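Local coordinates for protein activating signal cointegrator 1 complex subunit 2 (Homo sapiens, PDB 6YXQ) that binds polyubiquitinated proteins and, as a subunit of the ASCC complex, recruits ASCC3 and ALKBH3 to sites of DNA damage and helps to rescue stalled ribosomes, at residues R235-D240 against I291-S296; P242-K247 against S306-D311; T259-L264 against L323-H328. All coordinates share one frame; numbering follows the deposited sequence.

This chain is the N-terminal, largely helical part of the protein. From its N-terminal side, R235-D240 comes first, in the connection that leads into helix 243-266; P242-K247 and T259-L264 follow, near the start and end of that helix. Their partners come in the same order: I291-S296 on helix 279-300, then S306-D311 and L323-H328 on helix 306-340. Each contact closes a loop of 50 to 58 mainly helical residues, and all three loops cross one another. Interactions 2 and 3, with centres about 25 Å apart, join the same two helices at two levels. Interaction 1 brings in helix 279-300 and touches interaction 2, where P238 packs on L246.

Interaction 1: R235-D240 against I291-S296; sequences RLTPSD and IPEMES
E293 and S239 form the polar part of this contact: S239 OG donates a weak hydrogen bond to E293 OE2 at 2.9 Å. E293 sends CG anti to its backbone N (chi1 -178°) and then bends at chi2 (62°), which brings the carboxylate toward the 235-240 loop. S239 OG has a further weak hydrogen bond to K300, about two turns farther along helix 279-300. The apolar part centres on P238. Its CD packs 3.6 Å from E293 CG, and its CG lies 4.2 Å from CG of M294, a selenomethionine, while A297 and L246 also touch the proline. With an alanine in place of E293, S239 would probably lose its carboxylate partner and the P238 ring the methylene it rests on. Bonds within the loop fix its shape: D240 N binds T237 O at 2.9 Å, and T237 OG1 reaches D240 OD2 at 2.9 Å from above the carboxylate plane. T237, a known phosphorylation site, carries no phosphate here. Together these features describe a type I beta turn, T237-D240, docked on helix 279-300 just before helix 243-266 begins.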
loop_
_atom_site.group_PDB
_atom_site.type_symbol
_atom_site.label_atom_id
_atom_site.label_comp_id
_atom_site.label_asym_id
_atom_site.label_seq_id
_atom_site.Cartn_x
_atom_site.Cartn_y
_atom_site.Cartn_z
ATOM N N ARG B 235 28.798 -19.917 -6.244
ATOM C CA ARG B 235 27.787 -19.608 -7.243
ATOM C C ARG B 235 28.400 -18.782 -8.367
ATOM O O ARG B 235 29.454 -18.160 -8.212
ATOM C CB ARG B 235 26.623 -18.840 -6.627
ATOM C CG ARG B 235 25.861 -19.606 -5.587
ATOM C CD ARG B 235 24.453 -19.059 -5.467
ATOM N NE ARG B 235 23.578 -19.470 -6.561
ATOM C CZ ARG B 235 22.524 -20.265 -6.401
ATOM N NH1 ARG B 235 22.233 -20.740 -5.197
ATOM N NH2 ARG B 235 21.765 -20.597 -7.440
ATOM N N LEU B 236 27.707 -18.758 -9.497
ATOM C CA LEU B 236 28.250 -18.143 -10.696
ATOM C C LEU B 236 28.169 -16.625 -10.638
ATOM O O LEU B 236 27.168 -16.056 -10.197
ATOM C CB LEU B 236 27.508 -18.651 -11.928
ATOM C CG LEU B 236 27.789 -20.110 -12.252
ATOM C CD1 LEU B 236 26.852 -20.588 -13.353
ATOM C CD2 LEU B 236 29.254 -20.277 -12.632
ATOM N N THR B 237 29.233 -15.974 -11.105
ATOM C CA THR B 237 29.239 -14.528 -11.218
ATOM C C THR B 237 28.170 -14.082 -12.216
ATOM O O THR B 237 27.699 -14.880 -13.029
ATOM C CB THR B 237 30.620 -14.037 -11.650
ATOM O OG1 THR B 237 30.891 -14.477 -12.988
ATOM C CG2 THR B 237 31.693 -14.566 -10.704
ATOM N N PRO B 238 27.752 -12.814 -12.153
ATOM C CA PRO B 238 26.708 -12.342 -13.080
ATOM C C PRO B 238 27.021 -12.579 -14.548
ATOM O O PRO B 238 26.090 -12.698 -15.355
ATOM C CB PRO B 238 26.613 -10.844 -12.758
ATOM C CG PRO B 238 27.020 -10.739 -11.334
ATOM C CD PRO B 238 28.026 -11.834 -11.083
ATOM N N SER B 239 28.299 -12.658 -14.923
ATOM C CA SER B 239 28.637 -12.888 -16.324
ATOM C C SER B 239 28.242 -14.286 -16.775
ATOM O O SER B 239 27.941 -14.496 -17.956
ATOM C CB SER B 239 30.131 -12.659 -16.546
ATOM O OG SER B 239 30.577 -11.537 -15.805
ATOM N N ASP B 240 28.216 -15.249 -15.854
ATOM C CA ASP B 240 27.943 -16.642 -16.190
ATOM C C ASP B 240 26.518 -17.058 -15.858
ATOM O O ASP B 240 25.855 -17.690 -16.682
ATOM C CB ASP B 240 28.940 -17.550 -15.468
ATOM C CG ASP B 240 30.343 -16.999 -15.515
ATOM O OD1 ASP B 240 30.766 -16.594 -16.618
ATOM O OD2 ASP B 240 31.018 -16.964 -14.461
ATOM N N ILE B 291 28.545 -3.485 -7.706
ATOM C CA ILE B 291 28.223 -2.649 -8.868
ATOM C C ILE B 291 29.126 -2.937 -10.078
ATOM O O ILE B 291 28.599 -3.124 -11.177
ATOM C CB ILE B 291 28.216 -1.179 -8.479
ATOM C CG1 ILE B 291 27.101 -0.882 -7.465
ATOM C CG2 ILE B 291 28.126 -0.288 -9.712
ATOM C CD1 ILE B 291 25.775 -1.575 -7.761
ATOM N N PRO B 292 30.462 -2.944 -9.942
ATOM C CA PRO B 292 31.293 -3.169 -11.148
ATOM C C PRO B 292 30.988 -4.467 -11.882
ATOM O O PRO B 292 30.837 -4.464 -13.115
ATOM C CB PRO B 292 32.719 -3.153 -10.580
ATOM C CG PRO B 292 32.624 -2.298 -9.361
ATOM C CD PRO B 292 31.293 -2.628 -8.771
ATOM N N GLU B 293 30.899 -5.583 -11.157
ATOM C CA GLU B 293 30.718 -6.874 -11.813
ATOM C C GLU B 293 29.387 -6.934 -12.554
ATOM O O GLU B 293 29.326 -7.390 -13.703
ATOM C CB GLU B 293 30.827 -8.003 -10.783
ATOM C CG GLU B 293 30.702 -9.403 -11.355
ATOM C CD GLU B 293 31.805 -9.730 -12.342
ATOM O OE1 GLU B 293 32.964 -9.326 -12.097
ATOM O OE2 GLU B 293 31.509 -10.385 -13.366
HETATM N N MSE B 294 28.318 -6.460 -11.923
HETATM C CA MSE B 294 26.992 -6.484 -12.526
HETATM C C MSE B 294 26.891 -5.530 -13.709
HETATM O O MSE B 294 26.248 -5.839 -14.716
HETATM C CB MSE B 294 25.928 -6.131 -11.492
HETATM C CG MSE B 294 26.052 -6.844 -10.158
HETATM SE SE MSE B 294 24.284 -6.857 -9.350
HETATM C CE MSE B 294 24.563 -6.186 -7.595
ATOM N N GLU B 295 27.525 -4.363 -13.580
ATOM C CA GLU B 295 27.632 -3.453 -14.717
ATOM C C GLU B 295 28.265 -4.151 -15.914
ATOM O O GLU B 295 27.697 -4.162 -17.018
ATOM C CB GLU B 295 28.447 -2.222 -14.327
ATOM C CG GLU B 295 27.624 -0.979 -14.042
ATOM C CD GLU B 295 28.479 0.276 -14.027
ATOM O OE1 GLU B 295 27.949 1.360 -13.700
ATOM O OE2 GLU B 295 29.684 0.175 -14.349
ATOM N N SER B 296 29.444 -4.751 -15.710
ATOM C CA SER B 296 30.140 -5.388 -16.824
ATOM C C SER B 296 29.332 -6.544 -17.395
ATOM O O SER B 296 29.291 -6.737 -18.615
ATOM C CB SER B 296 31.523 -5.873 -16.391
ATOM O OG SER B 296 32.167 -6.541 -17.468
#

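Interaction 2: P242-K247 against S306-D311; sequences PLLELK and SKLLGD
L243 and L308 meet between the first turns of two nearly parallel helices in this helical domain. The segments 243-247 and 306-311 cross at 27°, with their axes 11.1 Å apart, so long side chains bridge the gap. L243 CD2 meets two leucine methyls, L308 CD2 at 3.8 Å and L309 CD2 at 3.7 Å, the L243 and L308 side chains sliding past each other in opposite directions. The other branch of L308 faces a different pair, its CD1 lying 4.3 Å from L244 CD2 and 4.1 Å from K247 CD. With CG anti to the backbone N (chi1 -177°) and a fully extended chain, K247 passes obliquely across L308, touching it through CD, while the ammonium group continues past; E108 is its long, weak ionic partner. Farther out, L246 and K247 also touch L312, one turn along, and R301 and E304, between helices 279-300 and 306-340, touch L243. L309 packs on L186 of the ASCC3 chain, so this surface contact shares in that interface. D305 OD1 accepts a hydrogen bond from L308 N. P242 occupies the N-cap position of helix 243-266, and its O receives L246 N at 3.2 Å.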
loop_
_atom_site.group_PDB
_atom_site.type_symbol
_atom_site.label_atom_id
_atom_site.label_comp_id
_atom_site.label_asym_id
_atom_site.label_seq_id
_atom_site.Cartn_x
_atom_site.Cartn_y
_atom_site.Cartn_z
ATOM N N PRO B 242 22.591 -17.842 -15.108
ATOM C CA PRO B 242 21.439 -17.780 -16.017
ATOM C C PRO B 242 20.768 -16.417 -15.964
ATOM O O PRO B 242 20.768 -15.739 -14.934
ATOM C CB PRO B 242 20.520 -18.886 -15.492
ATOM C CG PRO B 242 21.459 -19.862 -14.853
ATOM C CD PRO B 242 22.561 -19.037 -14.248
ATOM N N LEU B 243 20.176 -16.037 -17.097
ATOM C CA LEU B 243 19.755 -14.656 -17.304
ATOM C C LEU B 243 18.728 -14.217 -16.271
ATOM O O LEU B 243 18.879 -13.166 -15.636
ATOM C CB LEU B 243 19.195 -14.485 -18.717
ATOM C CG LEU B 243 19.986 -13.567 -19.648
ATOM C CD1 LEU B 243 19.335 -13.511 -21.016
ATOM C CD2 LEU B 243 20.102 -12.175 -19.051
ATOM N N LEU B 244 17.675 -15.009 -16.085
ATOM C CA LEU B 244 16.573 -14.576 -15.237
ATOM C C LEU B 244 16.842 -14.782 -13.751
ATOM O O LEU B 244 16.085 -14.256 -12.927
ATOM C CB LEU B 244 15.285 -15.284 -15.661
ATOM C CG LEU B 244 14.903 -14.941 -17.106
ATOM C CD1 LEU B 244 14.941 -16.178 -17.996
ATOM C CD2 LEU B 244 13.545 -14.243 -17.183
ATOM N N GLU B 245 17.889 -15.526 -13.388
ATOM C CA GLU B 245 18.410 -15.434 -12.027
ATOM C C GLU B 245 19.026 -14.060 -11.784
ATOM O O GLU B 245 18.798 -13.439 -10.735
ATOM C CB GLU B 245 19.439 -16.539 -11.783
ATOM C CG GLU B 245 18.856 -17.864 -11.325
ATOM C CD GLU B 245 19.924 -18.835 -10.837
ATOM O OE1 GLU B 245 20.954 -18.994 -11.528
ATOM O OE2 GLU B 245 19.733 -19.442 -9.762
ATOM N N LEU B 246 19.805 -13.570 -12.754
ATOM C CA LEU B 246 20.342 -12.214 -12.696
ATOM C C LEU B 246 19.224 -11.184 -12.664
ATOM O O LEU B 246 19.309 -10.174 -11.945
ATOM C CB LEU B 246 21.252 -11.979 -13.902
ATOM C CG LEU B 246 21.782 -10.577 -14.183
ATOM C CD1 LEU B 246 22.714 -10.151 -13.071
ATOM C CD2 LEU B 246 22.513 -10.576 -15.506
ATOM N N LYS B 247 18.181 -11.412 -13.463
ATOM C CA LYS B 247 17.020 -10.532 -13.452
ATOM C C LYS B 247 16.427 -10.452 -12.053
ATOM O O LYS B 247 16.123 -9.363 -11.555
ATOM C CB LYS B 247 15.989 -11.034 -14.467
ATOM C CG LYS B 247 14.736 -10.179 -14.630
ATOM C CD LYS B 247 13.757 -10.868 -15.570
ATOM C CE LYS B 247 12.469 -10.076 -15.755
ATOM N NZ LYS B 247 11.537 -10.760 -16.704
ATOM N N SER B 306 18.393 -7.933 -25.848
ATOM C CA SER B 306 18.083 -6.535 -26.142
ATOM C C SER B 306 17.255 -5.817 -25.076
ATOM O O SER B 306 17.755 -4.899 -24.414
ATOM C CB SER B 306 17.349 -6.464 -27.484
ATOM O OG SER B 306 16.770 -5.191 -27.711
ATOM N N LYS B 307 15.996 -6.231 -24.895
ATOM C CA LYS B 307 15.066 -5.448 -24.083
ATOM C C LYS B 307 15.227 -5.726 -22.594
ATOM O O LYS B 307 15.139 -4.802 -21.774
ATOM C CB LYS B 307 13.623 -5.728 -24.511
ATOM C CG LYS B 307 13.010 -4.676 -25.437
ATOM C CD LYS B 307 14.015 -4.190 -26.479
ATOM C CE LYS B 307 13.706 -2.775 -26.948
ATOM N NZ LYS B 307 14.901 -2.114 -27.549
ATOM N N LEU B 308 15.436 -6.992 -22.231
ATOM C CA LEU B 308 15.606 -7.352 -20.828
ATOM C C LEU B 308 16.822 -6.655 -20.228
ATOM O O LEU B 308 16.745 -6.068 -19.141
ATOM C CB LEU B 308 15.725 -8.872 -20.705
ATOM C CG LEU B 308 15.868 -9.527 -19.329
ATOM C CD1 LEU B 308 15.307 -10.932 -19.385
ATOM C CD2 LEU B 308 17.315 -9.572 -18.874
ATOM N N LEU B 309 17.958 -6.709 -20.928
ATOM C CA LEU B 309 19.202 -6.188 -20.372
ATOM C C LEU B 309 19.171 -4.671 -20.227
ATOM O O LEU B 309 19.755 -4.133 -19.281
ATOM C CB LEU B 309 20.381 -6.619 -21.237
ATOM C CG LEU B 309 21.053 -7.940 -20.847
ATOM C CD1 LEU B 309 21.519 -7.894 -19.409
ATOM C CD2 LEU B 309 20.142 -9.134 -21.077
ATOM N N GLY B 310 18.482 -3.969 -21.128
ATOM C CA GLY B 310 18.316 -2.533 -20.957
ATOM C C GLY B 310 17.462 -2.182 -19.752
ATOM O O GLY B 310 17.752 -1.220 -19.029
ATOM N N ASP B 311 16.400 -2.956 -19.514
ATOM C CA ASP B 311 15.608 -2.769 -18.302
ATOM C C ASP B 311 16.444 -3.026 -17.052
ATOM O O ASP B 311 16.374 -2.269 -16.074
ATOM C CB ASP B 311 14.394 -3.695 -18.328
ATOM C CG ASP B 311 13.693 -3.770 -16.987
ATOM O OD1 ASP B 311 13.253 -2.715 -16.481
ATOM O OD2 ASP B 311 13.586 -4.884 -16.438
#

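Interaction 3: T259-L264 against L323-H328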
loop_
_atom_site.group_PDB
_atom_site.type_symbol
_atom_site.label_atom_id
_atom_site.label_comp_id
_atom_site.label_asym_id
_atom_site.label_seq_id
_atom_site.Cartn_x
_atom_site.Cartn_y
_atom_site.Cartn_z
ATOM N N THR B 259 12.776 0.807 -1.516
ATOM C CA THR B 259 11.994 0.773 -0.284
ATOM C C THR B 259 12.738 1.441 0.866
ATOM O O THR B 259 12.168 2.269 1.588
ATOM C CB THR B 259 11.643 -0.667 0.077
ATOM O OG1 THR B 259 11.050 -1.308 -1.055
ATOM C CG2 THR B 259 10.667 -0.690 1.236
ATOM N N LEU B 260 14.014 1.090 1.058
ATOM C CA LEU B 260 14.801 1.728 2.108
ATOM C C LEU B 260 14.879 3.239 1.902
ATOM O O LEU B 260 14.693 4.019 2.851
ATOM C CB LEU B 260 16.199 1.117 2.144
ATOM C CG LEU B 260 16.267 -0.292 2.720
ATOM C CD1 LEU B 260 17.711 -0.762 2.824
ATOM C CD2 LEU B 260 15.593 -0.305 4.071
ATOM N N TRP B 261 15.141 3.674 0.668
ATOM C CA TRP B 261 15.264 5.100 0.416
ATOM C C TRP B 261 13.945 5.820 0.655
ATOM O O TRP B 261 13.930 6.907 1.240
ATOM C CB TRP B 261 15.755 5.347 -1.008
ATOM C CG TRP B 261 15.569 6.761 -1.405
ATOM C CD1 TRP B 261 16.417 7.804 -1.154
ATOM C CD2 TRP B 261 14.443 7.313 -2.089
ATOM N NE1 TRP B 261 15.892 8.971 -1.655
ATOM C CE2 TRP B 261 14.680 8.696 -2.236
ATOM C CE3 TRP B 261 13.260 6.772 -2.598
ATOM C CZ2 TRP B 261 13.777 9.543 -2.876
ATOM C CZ3 TRP B 261 12.367 7.615 -3.232
ATOM C CH2 TRP B 261 12.630 8.985 -3.365
ATOM N N ALA B 262 12.829 5.246 0.199
ATOM C CA ALA B 262 11.535 5.879 0.426
ATOM C C ALA B 262 11.231 5.975 1.911
ATOM O O ALA B 262 10.712 6.994 2.386
ATOM C CB ALA B 262 10.433 5.107 -0.297
ATOM N N PHE B 263 11.558 4.927 2.665
ATOM C CA PHE B 263 11.330 4.976 4.101
ATOM C C PHE B 263 12.117 6.108 4.739
ATOM O O PHE B 263 11.586 6.845 5.573
ATOM C CB PHE B 263 11.698 3.645 4.750
ATOM C CG PHE B 263 11.639 3.679 6.243
ATOM C CD1 PHE B 263 10.493 4.107 6.890
ATOM C CD2 PHE B 263 12.733 3.298 7.002
ATOM C CE1 PHE B 263 10.433 4.143 8.268
ATOM C CE2 PHE B 263 12.684 3.331 8.382
ATOM C CZ PHE B 263 11.530 3.756 9.017
ATOM N N LEU B 264 13.386 6.267 4.356
ATOM C CA LEU B 264 14.184 7.325 4.970
ATOM C C LEU B 264 13.811 8.702 4.445
ATOM O O LEU B 264 14.074 9.702 5.123
ATOM C CB LEU B 264 15.674 7.064 4.757
ATOM C CG LEU B 264 16.189 5.870 5.564
ATOM C CD1 LEU B 264 17.658 5.631 5.280
ATOM C CD2 LEU B 264 15.946 6.060 7.059
ATOM N N LEU B 323 21.014 4.104 -3.490
ATOM C CA LEU B 323 21.980 3.774 -2.447
ATOM C C LEU B 323 22.741 5.015 -2.006
ATOM O O LEU B 323 22.899 5.273 -0.804
ATOM C CB LEU B 323 22.953 2.699 -2.938
ATOM C CG LEU B 323 22.637 1.227 -2.658
ATOM C CD1 LEU B 323 23.408 0.315 -3.603
ATOM C CD2 LEU B 323 22.972 0.884 -1.228
HETATM N N MSE B 324 23.212 5.804 -2.967
HETATM C CA MSE B 324 23.957 7.006 -2.597
HETATM C C MSE B 324 23.080 8.042 -1.897
HETATM O O MSE B 324 23.537 8.761 -0.999
HETATM C CB MSE B 324 24.616 7.634 -3.816
HETATM C CG MSE B 324 25.980 7.067 -4.104
HETATM SE SE MSE B 324 25.917 5.950 -5.647
HETATM C CE MSE B 324 26.092 7.346 -6.989
ATOM N N GLU B 325 21.816 8.120 -2.316
ATOM C CA GLU B 325 20.889 9.023 -1.644
ATOM C C GLU B 325 20.653 8.588 -0.202
ATOM O O GLU B 325 20.583 9.428 0.702
ATOM C CB GLU B 325 19.580 9.103 -2.426
ATOM C CG GLU B 325 19.769 9.714 -3.806
ATOM C CD GLU B 325 18.487 9.818 -4.609
ATOM O OE1 GLU B 325 17.610 8.938 -4.460
ATOM O OE2 GLU B 325 18.365 10.783 -5.397
ATOM N N ILE B 326 20.543 7.279 0.034
ATOM C CA ILE B 326 20.449 6.774 1.402
ATOM C C ILE B 326 21.672 7.198 2.206
ATOM O O ILE B 326 21.559 7.716 3.332
ATOM C CB ILE B 326 20.282 5.242 1.387
ATOM C CG1 ILE B 326 18.920 4.863 0.814
ATOM C CG2 ILE B 326 20.433 4.663 2.780
ATOM C CD1 ILE B 326 18.789 3.402 0.484
ATOM N N PHE B 327 22.864 6.960 1.639
ATOM C CA PHE B 327 24.114 7.340 2.293
ATOM C C PHE B 327 24.092 8.805 2.705
ATOM O O PHE B 327 24.390 9.152 3.857
ATOM C CB PHE B 327 25.293 7.067 1.357
ATOM C CG PHE B 327 26.650 7.279 1.990
ATOM C CD1 PHE B 327 27.203 8.553 2.087
ATOM C CD2 PHE B 327 27.385 6.200 2.456
ATOM C CE1 PHE B 327 28.453 8.748 2.656
ATOM C CE2 PHE B 327 28.642 6.386 3.021
ATOM C CZ PHE B 327 29.176 7.659 3.125
ATOM N N HIS B 328 23.726 9.682 1.771
ATOM C CA HIS B 328 23.759 11.102 2.089
ATOM C C HIS B 328 22.682 11.489 3.093
ATOM O O HIS B 328 22.908 12.379 3.919
ATOM C CB HIS B 328 23.621 11.947 0.833
ATOM C CG HIS B 328 23.806 13.405 1.095
ATOM N ND1 HIS B 328 22.754 14.291 1.132
ATOM C CD2 HIS B 328 24.917 14.123 1.378
ATOM C CE1 HIS B 328 23.212 15.500 1.411
ATOM N NE2 HIS B 328 24.521 15.426 1.565
#
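W261 CB rests against I326 CG1, 3.7 Å away, where the two segments come closest. With CG anti to the backbone N (chi1 166°), the indole swings out along helix 306-340 toward E325. W261 CD1 meets E325 CB at 3.6 Å. Next along the ring, NE1 lies 3.3 Å from E325 OE1, but the angle is poor and this is not a hydrogen bond. E325 OE1 instead stands over one face of the indole, offset toward the rim, 3.7 Å from W261 CE2; ring and carboxylate planes are only 23° apart. At the six-membered ring, W261 CZ2 is still 4.2 Å from E325 OE1, and H178 of the ASCC3 chain meets the indole edge-to-face. At the CB end of the tryptophan, I326 wedges between the helices. Its CD1 touches L260 CB at 3.8 Å, and its CG2 branch meets L264 CD1 at 3.9 Å, the I326 and L264 side chains crossing at about a right angle. The segments cross at 34°. K322, one turn before I326, makes a salt bridge with E325 OE1 and a cation-pi contact with W261, while L10 of the ASCC3 chain packs on L260. The helix pair thus carries part of the ASCC3 interface. A carboxylate over an electron-rich face would by itself be unfavourable; the lysine that binds both groups probably offsets this, leaving apolar packing around I326 as the main attraction.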